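Local structure of peptidoglycan N-acetylglucosamine deacetylase (Bacillus cereus, 5O6Y) at residues V23-D28 with S168-H173; D29-E34 with F52-E57; W141-V146 with N158-N163. The protein removes the N-acetyl group from N-acetylglucosamine residues of peptidoglycan, and also from soluble chitin substrates and N-acetylchitooligomers, with zinc as its cofactor. One frame throughout, in Å; residues are numbered along the deposited sequence.

Contact 1 of 3, residues V23-D28 with S168-H173; sequences VALTFD and SVILQH. With 5YA (4-naphthalen-1-yl-~{N}-oxidanyl-benzamide), chain C.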
loop_
_atom_site.group_PDB
_atom_site.type_symbol
_atom_site.label_atom_id
_atom_site.label_comp_id
_atom_site.label_asym_id
_atom_site.label_seq_id
_atom_site.Cartn_x
_atom_site.Cartn_y
_atom_site.Cartn_z
ATOM N N VAL B 23 4.756 -2.303 -12.604
ATOM C CA VAL B 23 4.936 -2.563 -11.185
ATOM C C VAL B 23 4.169 -1.494 -10.413
ATOM O O VAL B 23 3.720 -0.495 -10.974
ATOM C CB VAL B 23 6.419 -2.586 -10.775
ATOM C CG1 VAL B 23 7.165 -3.663 -11.550
ATOM C CG2 VAL B 23 7.049 -1.224 -11.006
ATOM N N ALA B 24 4.024 -1.713 -9.107
ATOM C CA ALA B 24 3.209 -0.848 -8.263
ATOM C C ALA B 24 3.966 -0.507 -6.990
ATOM O O ALA B 24 4.338 -1.405 -6.228
ATOM C CB ALA B 24 1.871 -1.512 -7.922
ATOM N N LEU B 25 4.187 0.786 -6.761
ATOM C CA LEU B 25 4.740 1.271 -5.503
ATOM C C LEU B 25 3.612 1.462 -4.498
ATOM O O LEU B 25 2.559 2.011 -4.838
ATOM C CB LEU B 25 5.490 2.588 -5.709
ATOM C CG LEU B 25 6.865 2.542 -6.379
ATOM C CD1 LEU B 25 7.316 3.947 -6.742
ATOM C CD2 LEU B 25 7.882 1.876 -5.468
ATOM N N THR B 26 3.826 0.996 -3.267
ATOM C CA THR B 26 2.848 1.133 -2.198
ATOM C C THR B 26 3.531 1.648 -0.937
ATOM O O THR B 26 4.719 1.404 -0.713
ATOM C CB THR B 26 2.132 -0.196 -1.889
ATOM O OG1 THR B 26 3.052 -1.113 -1.288
ATOM C CG2 THR B 26 1.561 -0.815 -3.158
ATOM N N PHE B 27 2.761 2.358 -0.111
ATOM C CA PHE B 27 3.278 2.966 1.109
ATOM C C PHE B 27 2.292 2.744 2.246
ATOM O O PHE B 27 1.097 3.010 2.096
ATOM C CB PHE B 27 3.534 4.466 0.916
ATOM C CG PHE B 27 4.535 4.775 -0.160
ATOM C CD1 PHE B 27 4.122 5.046 -1.451
ATOM C CD2 PHE B 27 5.891 4.787 0.122
ATOM C CE1 PHE B 27 5.040 5.326 -2.442
ATOM C CE2 PHE B 27 6.816 5.067 -0.865
ATOM C CZ PHE B 27 6.390 5.336 -2.149
ATOM N N ASP B 28 2.798 2.272 3.381
ATOM C CA ASP B 28 1.978 1.942 4.535
ATOM C C ASP B 28 2.252 2.893 5.693
ATOM O O ASP B 28 3.240 3.633 5.703
ATOM C CB ASP B 28 2.232 0.503 4.995
ATOM C CG ASP B 28 1.657 -0.526 4.051
ATOM O OD1 ASP B 28 1.348 -0.177 2.890
ATOM O OD2 ASP B 28 1.507 -1.688 4.479
ATOM N N SER B 168 5.421 -6.757 -9.903
ATOM C CA SER B 168 5.866 -6.651 -8.523
ATOM C C SER B 168 5.062 -5.605 -7.758
ATOM O O SER B 168 4.642 -4.581 -8.306
ATOM C CB SER B 168 7.353 -6.304 -8.464
ATOM O OG SER B 168 8.153 -7.414 -8.833
ATOM N N VAL B 169 4.847 -5.881 -6.475
ATOM C CA VAL B 169 4.198 -4.962 -5.548
ATOM C C VAL B 169 5.225 -4.621 -4.477
ATOM O O VAL B 169 5.562 -5.467 -3.639
ATOM C CB VAL B 169 2.930 -5.562 -4.930
ATOM C CG1 VAL B 169 2.318 -4.595 -3.922
ATOM C CG2 VAL B 169 1.930 -5.916 -6.021
ATOM N N ILE B 170 5.722 -3.393 -4.506
ATOM C CA ILE B 170 6.820 -2.973 -3.643
ATOM C C ILE B 170 6.248 -2.321 -2.392
ATOM O O ILE B 170 5.310 -1.520 -2.468
ATOM C CB ILE B 170 7.769 -2.022 -4.397
ATOM C CG1 ILE B 170 8.162 -2.640 -5.743
ATOM C CG2 ILE B 170 9.003 -1.735 -3.567
ATOM C CD1 ILE B 170 8.949 -1.714 -6.644
ATOM N N LEU B 171 6.815 -2.666 -1.235
ATOM C CA LEU B 171 6.331 -2.198 0.059
ATOM C C LEU B 171 7.323 -1.209 0.655
ATOM O O LEU B 171 8.492 -1.547 0.870
ATOM C CB LEU B 171 6.115 -3.370 1.017
ATOM C CG LEU B 171 5.872 -3.008 2.486
ATOM C CD1 LEU B 171 4.590 -2.202 2.652
ATOM C CD2 LEU B 171 5.839 -4.256 3.353
ATOM N N GLN B 172 6.851 0.005 0.928
ATOM C CA GLN B 172 7.601 1.005 1.673
ATOM C C GLN B 172 6.705 1.571 2.768
ATOM O O GLN B 172 5.509 1.278 2.833
ATOM C CB GLN B 172 8.125 2.118 0.755
ATOM C CG GLN B 172 9.204 1.654 -0.211
ATOM C CD GLN B 172 9.690 2.757 -1.131
ATOM O OE1 GLN B 172 9.127 2.980 -2.203
ATOM N NE2 GLN B 172 10.742 3.453 -0.717
ATOM N N HIS B 173 7.289 2.390 3.640
ATOM C CA HIS B 173 6.576 2.901 4.801
ATOM C C HIS B 173 6.704 4.414 4.899
ATOM O O HIS B 173 7.720 4.999 4.516
ATOM C CB HIS B 173 7.084 2.260 6.103
ATOM C CG HIS B 173 6.780 0.798 6.215
ATOM N ND1 HIS B 173 7.685 -0.180 5.861
ATOM C CD2 HIS B 173 5.669 0.150 6.636
ATOM C CE1 HIS B 173 7.144 -1.368 6.062
ATOM N NE2 HIS B 173 5.922 -1.197 6.531
HETATM C C1 5YA C . 9.082 -8.755 7.024
HETATM C C2 5YA C . 8.189 -7.681 6.950
HETATM C C3 5YA C . 7.300 -7.424 7.992
HETATM C C4 5YA C . 7.293 -8.261 9.145
HETATM C C5 5YA C . 8.204 -9.355 9.219
HETATM C C6 5YA C . 9.104 -9.592 8.137
HETATM C C7 5YA C . 6.393 -8.022 10.224
HETATM C C8 5YA C . 6.411 -8.856 11.338
HETATM O O1 5YA C . 3.041 -2.715 6.577
HETATM C C9 5YA C . 7.305 -9.931 11.411
HETATM C C10 5YA C . 8.198 -10.191 10.375
HETATM C C11 5YA C . 6.351 -6.281 7.904
HETATM C C12 5YA C . 5.126 -6.453 7.280
HETATM C C13 5YA C . 4.235 -5.396 7.193
HETATM N N1 5YA C . 3.352 -2.322 8.748
HETATM C C14 5YA C . 4.572 -4.167 7.733
HETATM C C15 5YA C . 5.798 -3.994 8.359
HETATM C C16 5YA C . 6.689 -5.050 8.444
HETATM C C17 5YA C . 3.590 -3.001 7.640
HETATM O O2 5YA C . 2.460 -1.238 8.741
HETATM O O HOH W 1 6.599 1.179 -2.370
#

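Contact 2 of 3, residues D29-E34 with F52-E57; sequences DGPDLE and FFLLGE. With 5YA (4-naphthalen-1-yl-~{N}-oxidanyl-benzamide), chain C.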
loop_
_atom_site.group_PDB
_atom_site.type_symbol
_atom_site.label_atom_id
_atom_site.label_comp_id
_atom_site.label_asym_id
_atom_site.label_seq_id
_atom_site.Cartn_x
_atom_site.Cartn_y
_atom_site.Cartn_z
ATOM N N ASP B 29 1.348 2.854 6.673
ATOM C CA ASP B 29 1.398 3.510 7.976
ATOM C C ASP B 29 1.145 5.015 7.901
ATOM O O ASP B 29 1.053 5.653 8.949
ATOM C CB ASP B 29 2.724 3.270 8.724
ATOM C CG ASP B 29 2.954 1.807 9.041
ATOM O OD1 ASP B 29 2.062 0.990 8.739
ATOM O OD2 ASP B 29 4.025 1.475 9.590
ATOM N N GLY B 30 1.025 5.607 6.713
ATOM C CA GLY B 30 0.712 7.004 6.611
ATOM C C GLY B 30 -0.722 7.292 7.023
ATOM O O GLY B 30 -1.504 6.382 7.327
ATOM N N PRO B 31 -1.086 8.582 7.037
ATOM C CA PRO B 31 -0.204 9.707 6.718
ATOM C C PRO B 31 0.570 10.209 7.931
ATOM O O PRO B 31 0.165 9.965 9.065
ATOM C CB PRO B 31 -1.180 10.773 6.227
ATOM C CG PRO B 31 -2.403 10.522 7.038
ATOM C CD PRO B 31 -2.473 9.027 7.259
ATOM N N ASP B 32 1.681 10.900 7.682
ATOM C CA ASP B 32 2.425 11.580 8.729
ATOM C C ASP B 32 2.858 12.941 8.196
ATOM O O ASP B 32 2.579 13.298 7.048
ATOM C CB ASP B 32 3.617 10.744 9.210
ATOM C CG ASP B 32 4.838 10.894 8.328
ATOM O OD1 ASP B 32 4.702 10.833 7.087
ATOM O OD2 ASP B 32 5.943 11.073 8.885
ATOM N N LEU B 33 3.549 13.707 9.039
ATOM C CA LEU B 33 3.892 15.083 8.707
ATOM C C LEU B 33 5.262 15.240 8.064
ATOM O O LEU B 33 5.528 16.291 7.470
ATOM C CB LEU B 33 3.835 15.959 9.962
ATOM C CG LEU B 33 2.454 16.456 10.377
ATOM C CD1 LEU B 33 2.563 17.276 11.649
ATOM C CD2 LEU B 33 1.818 17.269 9.259
ATOM N N GLU B 34 6.135 14.237 8.162
ATOM C CA GLU B 34 7.509 14.374 7.687
ATOM C C GLU B 34 7.746 13.653 6.363
ATOM O O GLU B 34 8.164 14.274 5.381
ATOM C CB GLU B 34 8.487 13.862 8.752
ATOM C CG GLU B 34 9.949 14.125 8.423
ATOM C CD GLU B 34 10.892 13.605 9.489
ATOM O OE1 GLU B 34 12.120 13.630 9.260
ATOM O OE2 GLU B 34 10.407 13.171 10.556
ATOM N N PHE B 52 -1.405 4.310 -1.349
ATOM C CA PHE B 52 -1.073 4.533 0.053
ATOM C C PHE B 52 -2.073 3.786 0.926
ATOM O O PHE B 52 -3.285 3.994 0.805
ATOM C CB PHE B 52 -1.079 6.027 0.383
ATOM C CG PHE B 52 -0.016 6.811 -0.334
ATOM C CD1 PHE B 52 1.152 7.172 0.315
ATOM C CD2 PHE B 52 -0.184 7.185 -1.659
ATOM C CE1 PHE B 52 2.133 7.893 -0.341
ATOM C CE2 PHE B 52 0.791 7.905 -2.321
ATOM C CZ PHE B 52 1.952 8.259 -1.662
ATOM N N PHE B 53 -1.565 2.915 1.795
ATOM C CA PHE B 53 -2.395 2.215 2.771
ATOM C C PHE B 53 -2.367 3.009 4.074
ATOM O O PHE B 53 -1.366 2.996 4.799
ATOM C CB PHE B 53 -1.915 0.780 2.968
ATOM C CG PHE B 53 -2.275 -0.132 1.832
ATOM C CD1 PHE B 53 -1.350 -0.443 0.849
ATOM C CD2 PHE B 53 -3.551 -0.662 1.733
ATOM C CE1 PHE B 53 -1.685 -1.276 -0.203
ATOM C CE2 PHE B 53 -3.893 -1.496 0.685
ATOM C CZ PHE B 53 -2.959 -1.803 -0.284
ATOM N N LEU B 54 -3.466 3.694 4.367
ATOM C CA LEU B 54 -3.522 4.685 5.432
ATOM C C LEU B 54 -4.122 4.095 6.701
ATOM O O LEU B 54 -5.136 3.394 6.655
ATOM C CB LEU B 54 -4.343 5.900 4.991
ATOM C CG LEU B 54 -3.601 7.099 4.393
ATOM C CD1 LEU B 54 -2.312 6.690 3.696
ATOM C CD2 LEU B 54 -4.512 7.880 3.451
ATOM N N LEU B 55 -3.484 4.384 7.831
ATOM C CA LEU B 55 -4.046 4.050 9.130
ATOM C C LEU B 55 -5.143 5.044 9.489
ATOM O O LEU B 55 -5.014 6.246 9.246
ATOM C CB LEU B 55 -2.962 4.055 10.206
ATOM C CG LEU B 55 -2.100 2.796 10.292
ATOM C CD1 LEU B 55 -0.915 3.015 11.215
ATOM C CD2 LEU B 55 -2.943 1.632 10.772
ATOM N N GLY B 56 -6.232 4.529 10.063
ATOM C CA GLY B 56 -7.342 5.395 10.424
ATOM C C GLY B 56 -6.969 6.422 11.475
ATOM O O GLY B 56 -7.341 7.594 11.370
ATOM N N GLU B 57 -6.223 6.001 12.499
ATOM C CA GLU B 57 -5.868 6.922 13.573
ATOM C C GLU B 57 -4.981 8.054 13.073
ATOM O O GLU B 57 -5.061 9.175 13.586
ATOM C CB GLU B 57 -5.186 6.164 14.715
ATOM C CG GLU B 57 -3.804 5.623 14.381
ATOM C CD GLU B 57 -3.283 4.663 15.433
ATOM O OE1 GLU B 57 -2.465 3.785 15.085
ATOM O OE2 GLU B 57 -3.699 4.779 16.606
HETATM C C1 5YA C . 9.082 -8.755 7.024
HETATM C C2 5YA C . 8.189 -7.681 6.950
HETATM C C3 5YA C . 7.300 -7.424 7.992
HETATM C C4 5YA C . 7.293 -8.261 9.145
HETATM C C5 5YA C . 8.204 -9.355 9.219
HETATM C C6 5YA C . 9.104 -9.592 8.137
HETATM C C7 5YA C . 6.393 -8.022 10.224
HETATM C C8 5YA C . 6.411 -8.856 11.338
HETATM O O1 5YA C . 3.041 -2.715 6.577
HETATM C C9 5YA C . 7.305 -9.931 11.411
HETATM C C10 5YA C . 8.198 -10.191 10.375
HETATM C C11 5YA C . 6.351 -6.281 7.904
HETATM C C12 5YA C . 5.126 -6.453 7.280
HETATM C C13 5YA C . 4.235 -5.396 7.193
HETATM N N1 5YA C . 3.352 -2.322 8.748
HETATM C C14 5YA C . 4.572 -4.167 7.733
HETATM C C15 5YA C . 5.798 -3.994 8.359
HETATM C C16 5YA C . 6.689 -5.050 8.444
HETATM C C17 5YA C . 3.590 -3.001 7.640
HETATM O O2 5YA C . 2.460 -1.238 8.741
#

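Contact 3 of 3, residues W141-V146 with N158-N163; sequences WSVDTV and NNVLGN. With 5YA (4-naphthalen-1-yl-~{N}-oxidanyl-benzamide), chain C.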
loop_
_atom_site.group_PDB
_atom_site.type_symbol
_atom_site.label_atom_id
_atom_site.label_comp_id
_atom_site.label_asym_id
_atom_site.label_seq_id
_atom_site.Cartn_x
_atom_site.Cartn_y
_atom_site.Cartn_z
ATOM N N TRP B 141 2.397 -8.076 -0.747
ATOM C CA TRP B 141 3.498 -7.469 -1.482
ATOM C C TRP B 141 4.448 -8.562 -1.946
ATOM O O TRP B 141 4.468 -9.667 -1.399
ATOM C CB TRP B 141 4.238 -6.433 -0.629
ATOM C CG TRP B 141 4.891 -7.010 0.590
ATOM C CD1 TRP B 141 6.179 -7.448 0.701
ATOM C CD2 TRP B 141 4.286 -7.214 1.872
ATOM N NE1 TRP B 141 6.414 -7.911 1.973
ATOM C CE2 TRP B 141 5.267 -7.778 2.712
ATOM C CE3 TRP B 141 3.011 -6.973 2.393
ATOM C CZ2 TRP B 141 5.013 -8.105 4.041
ATOM C CZ3 TRP B 141 2.760 -7.298 3.713
ATOM C CH2 TRP B 141 3.756 -7.860 4.522
ATOM N N SER B 142 5.243 -8.231 -2.968
ATOM C CA SER B 142 6.217 -9.157 -3.531
ATOM C C SER B 142 7.662 -8.725 -3.337
ATOM O O SER B 142 8.560 -9.560 -3.478
ATOM C CB SER B 142 5.964 -9.354 -5.033
ATOM O OG SER B 142 5.018 -10.381 -5.259
ATOM N N VAL B 143 7.911 -7.452 -3.033
ATOM C CA VAL B 143 9.260 -6.934 -2.833
ATOM C C VAL B 143 9.263 -6.127 -1.541
ATOM O O VAL B 143 8.519 -5.146 -1.417
ATOM C CB VAL B 143 9.733 -6.067 -4.013
ATOM C CG1 VAL B 143 11.163 -5.597 -3.781
ATOM C CG2 VAL B 143 9.626 -6.833 -5.323
ATOM N N ASP B 144 10.095 -6.536 -0.586
ATOM C CA ASP B 144 10.182 -5.894 0.721
ATOM C C ASP B 144 11.461 -5.069 0.775
ATOM O O ASP B 144 12.565 -5.624 0.742
ATOM C CB ASP B 144 10.160 -6.931 1.842
ATOM C CG ASP B 144 9.753 -6.339 3.179
ATOM O OD1 ASP B 144 8.881 -6.929 3.850
ATOM O OD2 ASP B 144 10.287 -5.272 3.551
ATOM N N THR B 145 11.314 -3.747 0.868
ATOM C CA THR B 145 12.469 -2.868 0.999
ATOM C C THR B 145 13.064 -2.874 2.400
ATOM O O THR B 145 14.134 -2.287 2.592
ATOM C CB THR B 145 12.092 -1.431 0.627
ATOM O OG1 THR B 145 11.264 -0.872 1.655
ATOM C CG2 THR B 145 11.340 -1.400 -0.690
ATOM N N VAL B 146 12.402 -3.530 3.361
ATOM C CA VAL B 146 12.711 -3.508 4.794
ATOM C C VAL B 146 13.191 -2.127 5.231
ATOM O O VAL B 146 14.115 -2.000 6.043
ATOM C CB VAL B 146 13.722 -4.611 5.182
ATOM C CG1 VAL B 146 13.134 -5.989 4.901
ATOM C CG2 VAL B 146 15.070 -4.452 4.476
ATOM N N ASN B 158 19.395 -1.485 -4.155
ATOM C CA ASN B 158 19.884 -2.794 -4.576
ATOM C C ASN B 158 18.851 -3.885 -4.333
ATOM O O ASN B 158 18.754 -4.833 -5.121
ATOM C CB ASN B 158 21.189 -3.128 -3.853
ATOM C CG ASN B 158 22.333 -2.216 -4.256
ATOM O OD1 ASN B 158 22.312 -1.611 -5.329
ATOM N ND2 ASN B 158 23.343 -2.119 -3.400
ATOM N N ASN B 159 18.069 -3.768 -3.257
ATOM C CA ASN B 159 17.070 -4.786 -2.946
ATOM C C ASN B 159 15.911 -4.741 -3.935
ATOM O O ASN B 159 15.474 -5.781 -4.441
ATOM C CB ASN B 159 16.572 -4.603 -1.511
ATOM C CG ASN B 159 15.487 -5.597 -1.133
ATOM O OD1 ASN B 159 15.311 -6.629 -1.783
ATOM N ND2 ASN B 159 14.753 -5.289 -0.068
ATOM N N VAL B 160 15.400 -3.542 -4.223
ATOM C CA VAL B 160 14.261 -3.418 -5.128
ATOM C C VAL B 160 14.648 -3.846 -6.539
ATOM O O VAL B 160 13.934 -4.620 -7.187
ATOM C CB VAL B 160 13.708 -1.982 -5.104
ATOM C CG1 VAL B 160 12.579 -1.832 -6.109
ATOM C CG2 VAL B 160 13.233 -1.625 -3.708
ATOM N N LEU B 161 15.785 -3.354 -7.037
ATOM C CA LEU B 161 16.177 -3.673 -8.406
ATOM C C LEU B 161 16.534 -5.146 -8.569
ATOM O O LEU B 161 16.406 -5.694 -9.669
ATOM C CB LEU B 161 17.348 -2.793 -8.842
ATOM C CG LEU B 161 16.987 -1.531 -9.631
ATOM C CD1 LEU B 161 16.200 -1.898 -10.879
ATOM C CD2 LEU B 161 16.210 -0.543 -8.779
ATOM N N GLY B 162 16.977 -5.801 -7.495
ATOM C CA GLY B 162 17.337 -7.204 -7.587
ATOM C C GLY B 162 16.169 -8.166 -7.542
ATOM O O GLY B 162 16.309 -9.308 -7.990
ATOM N N ASN B 163 15.021 -7.735 -7.015
ATOM C CA ASN B 163 13.869 -8.614 -6.855
ATOM C C ASN B 163 12.623 -8.149 -7.595
ATOM O O ASN B 163 11.571 -8.778 -7.445
ATOM C CB ASN B 163 13.531 -8.779 -5.370
ATOM C CG ASN B 163 14.695 -9.304 -4.563
ATOM O OD1 ASN B 163 14.936 -10.509 -4.512
ATOM N ND2 ASN B 163 15.427 -8.400 -3.926
HETATM C C1 5YA C . 9.082 -8.755 7.024
HETATM C C2 5YA C . 8.189 -7.681 6.950
HETATM C C3 5YA C . 7.300 -7.424 7.992
HETATM C C4 5YA C . 7.293 -8.261 9.145
HETATM C C5 5YA C . 8.204 -9.355 9.219
HETATM C C6 5YA C . 9.104 -9.592 8.137
HETATM C C7 5YA C . 6.393 -8.022 10.224
HETATM C C8 5YA C . 6.411 -8.856 11.338
HETATM O O1 5YA C . 3.041 -2.715 6.577
HETATM C C9 5YA C . 7.305 -9.931 11.411
HETATM C C10 5YA C . 8.198 -10.191 10.375
HETATM C C11 5YA C . 6.351 -6.281 7.904
HETATM C C12 5YA C . 5.126 -6.453 7.280
HETATM C C13 5YA C . 4.235 -5.396 7.193
HETATM N N1 5YA C . 3.352 -2.322 8.748
HETATM C C14 5YA C . 4.572 -4.167 7.733
HETATM C C15 5YA C . 5.798 -3.994 8.359
HETATM C C16 5YA C . 6.689 -5.050 8.444
HETATM C C17 5YA C . 3.590 -3.001 7.640
HETATM O O2 5YA C . 2.460 -1.238 8.741
HETATM O O HOH W 2 9.477 -10.705 -6.347
HETATM O O HOH W 3 16.517 -3.287 1.615
#

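Contact 1 of 3, residues V23-D28 with S168-H173
A chi1 of 69° sets the hydroxyl of Thr-26 between backbone N and carbonyl carbon, from where OG1 donates to the backbone O of Ile-170 at 2.6 Å. The two segments are neighbouring parallel strands in the distorted beta/alpha barrel of the polysaccharide deacetylase family, joined by regular backbone bonds from Ala-24 to Asp-28. Ile-170 O also accepts from Thr-26 N, and its two donors arrive from opposite faces of the carbonyl plane; Arg-117 is a further partner of Thr-26 OG1. On the other face of the sheet, chi1 of -68° and an extended chain beyond CG lay Gln-172 alongside the Phe-27 ring, the amide turned 40° from it and OE1 3.4 Å from CE2. Its NE2 is bonded to Ser-183.

The strand ends carry the predicted catalytic pair, Asp-28 as proton acceptor and His-173 as proton donor. Arg-117 forms a salt bridge with the first and Asp-147 a hydrogen bond with the second, so both probably owe their position partly to second-shell residues. The carbonyl end of the bound hydroxamic acid comes between them: Asp-28 OD2 lies 2.8 Å from its O1, and His-173 NE2 3.2 Å from its C17.

Contact 2 of 3, residues D29-E34 with F52-E57
Leu-54 lays its side chain against the peptide that joins Gly-30 to Pro-31, in the loop that carries the first zinc ligand of this NodB-type deacetylase barrel. Its CB stands 3.7 Å from Gly-30 O. One bond further, CG meets Pro-31 CD at 3.6 Å, the leucine chain crossing the proline at about a right angle. The CD1 branch ends against the same carbonyl, 3.7 Å from Gly-30 C. Helix 63-71 closes this apolar patch, with Ile-69 against Leu-54 and Ile-65 and Val-66 against the proline.

The peptide before Pro-31 is cis, and the oxygen on its Gly-30 side is held from just past the end of strand 51-54. Leu-55 N donates to Gly-30 O at 2.9 Å, while Leu-54 CA brings a CH...O contact to the same oxygen. Leu-55 is also the N-cap residue of helix 56-61, so one residue ties the loop to the start of that helix. A weak bond runs from Asp-29 N to Phe-53 O.

Asp-29 turns its side chain from this packing toward the metal. OD2 is bonded to Thr-175, and OD1 binds the zinc ion together with His-79 and His-83. Behind this metal-binding residue, Leu-55 CD1 packs 4.0 Å from Asp-29 CA.

Contact 3 of 3, residues W141-V146 with N158-N163
Thr-145 and Val-160 lie side by side and point the same way, their CG2 methyls 3.6 Å apart, where the chain leaving strand 143-144 packs against helix 153-163 of a beta-alpha-beta unit. Two residues earlier, on the strand, Val-143 aims its fork at the same helix. Its CG1 comes 4.0 Å from Val-160 CA, while CG2 approaches the helix end, 3.5 Å from Asn-163 O.

Asn-159 reaches across in the other direction. With CG anti to the backbone N (chi1 178°) its amide extends to the strand, where ND2 donates to Asp-144 O; the modelled 2.4 Å is very short and the exact length is doubtful. A water accepts from the same ND2 and donates to Thr-145 O, and a second water links Ser-142 O with Asn-163 O. Within the helix, Asn-163 ND2 donates to Asn-159 O at 2.7 Å, in the carbonyl plane and on a lone pair.

Asp-144 points its carboxylate away from the helix, toward the ligand. OD2 takes Val-146 N at 2.7 Å through its anti lone pair, an Asx turn, and OD1 lies 3.3 Å from ligand C2. Trp-141 adds its indole ring, with atom CH2 3.4 Å from C12 of the ligand.

If the short Asn-159 bond is real, the helix probably helps hold the backbone at Asp-144, while the side chain, held by its own turn, lines the binding pocket.

In the fold
All three contacts reach one parallel sheet, and each contributes to the ligand pocket from a different part of it. Contact 1 is the buried centre: two adjacent strands joined mainly by backbone bonds, with its pocket residues at the strand ends. Contact 2, also buried, continues strand 22-28 into its loop and pairs it with the end of neighbouring strand 51-54; there apolar packing and one strong backbone bond back a zinc ligand. Contact 3 is only partly buried and joins the sheet to a covering helix, so amides and bridging waters do more of the work. Contact 1 touches both others, whereas contacts 2 and 3 come no closer than about 8 Å between nearest atoms.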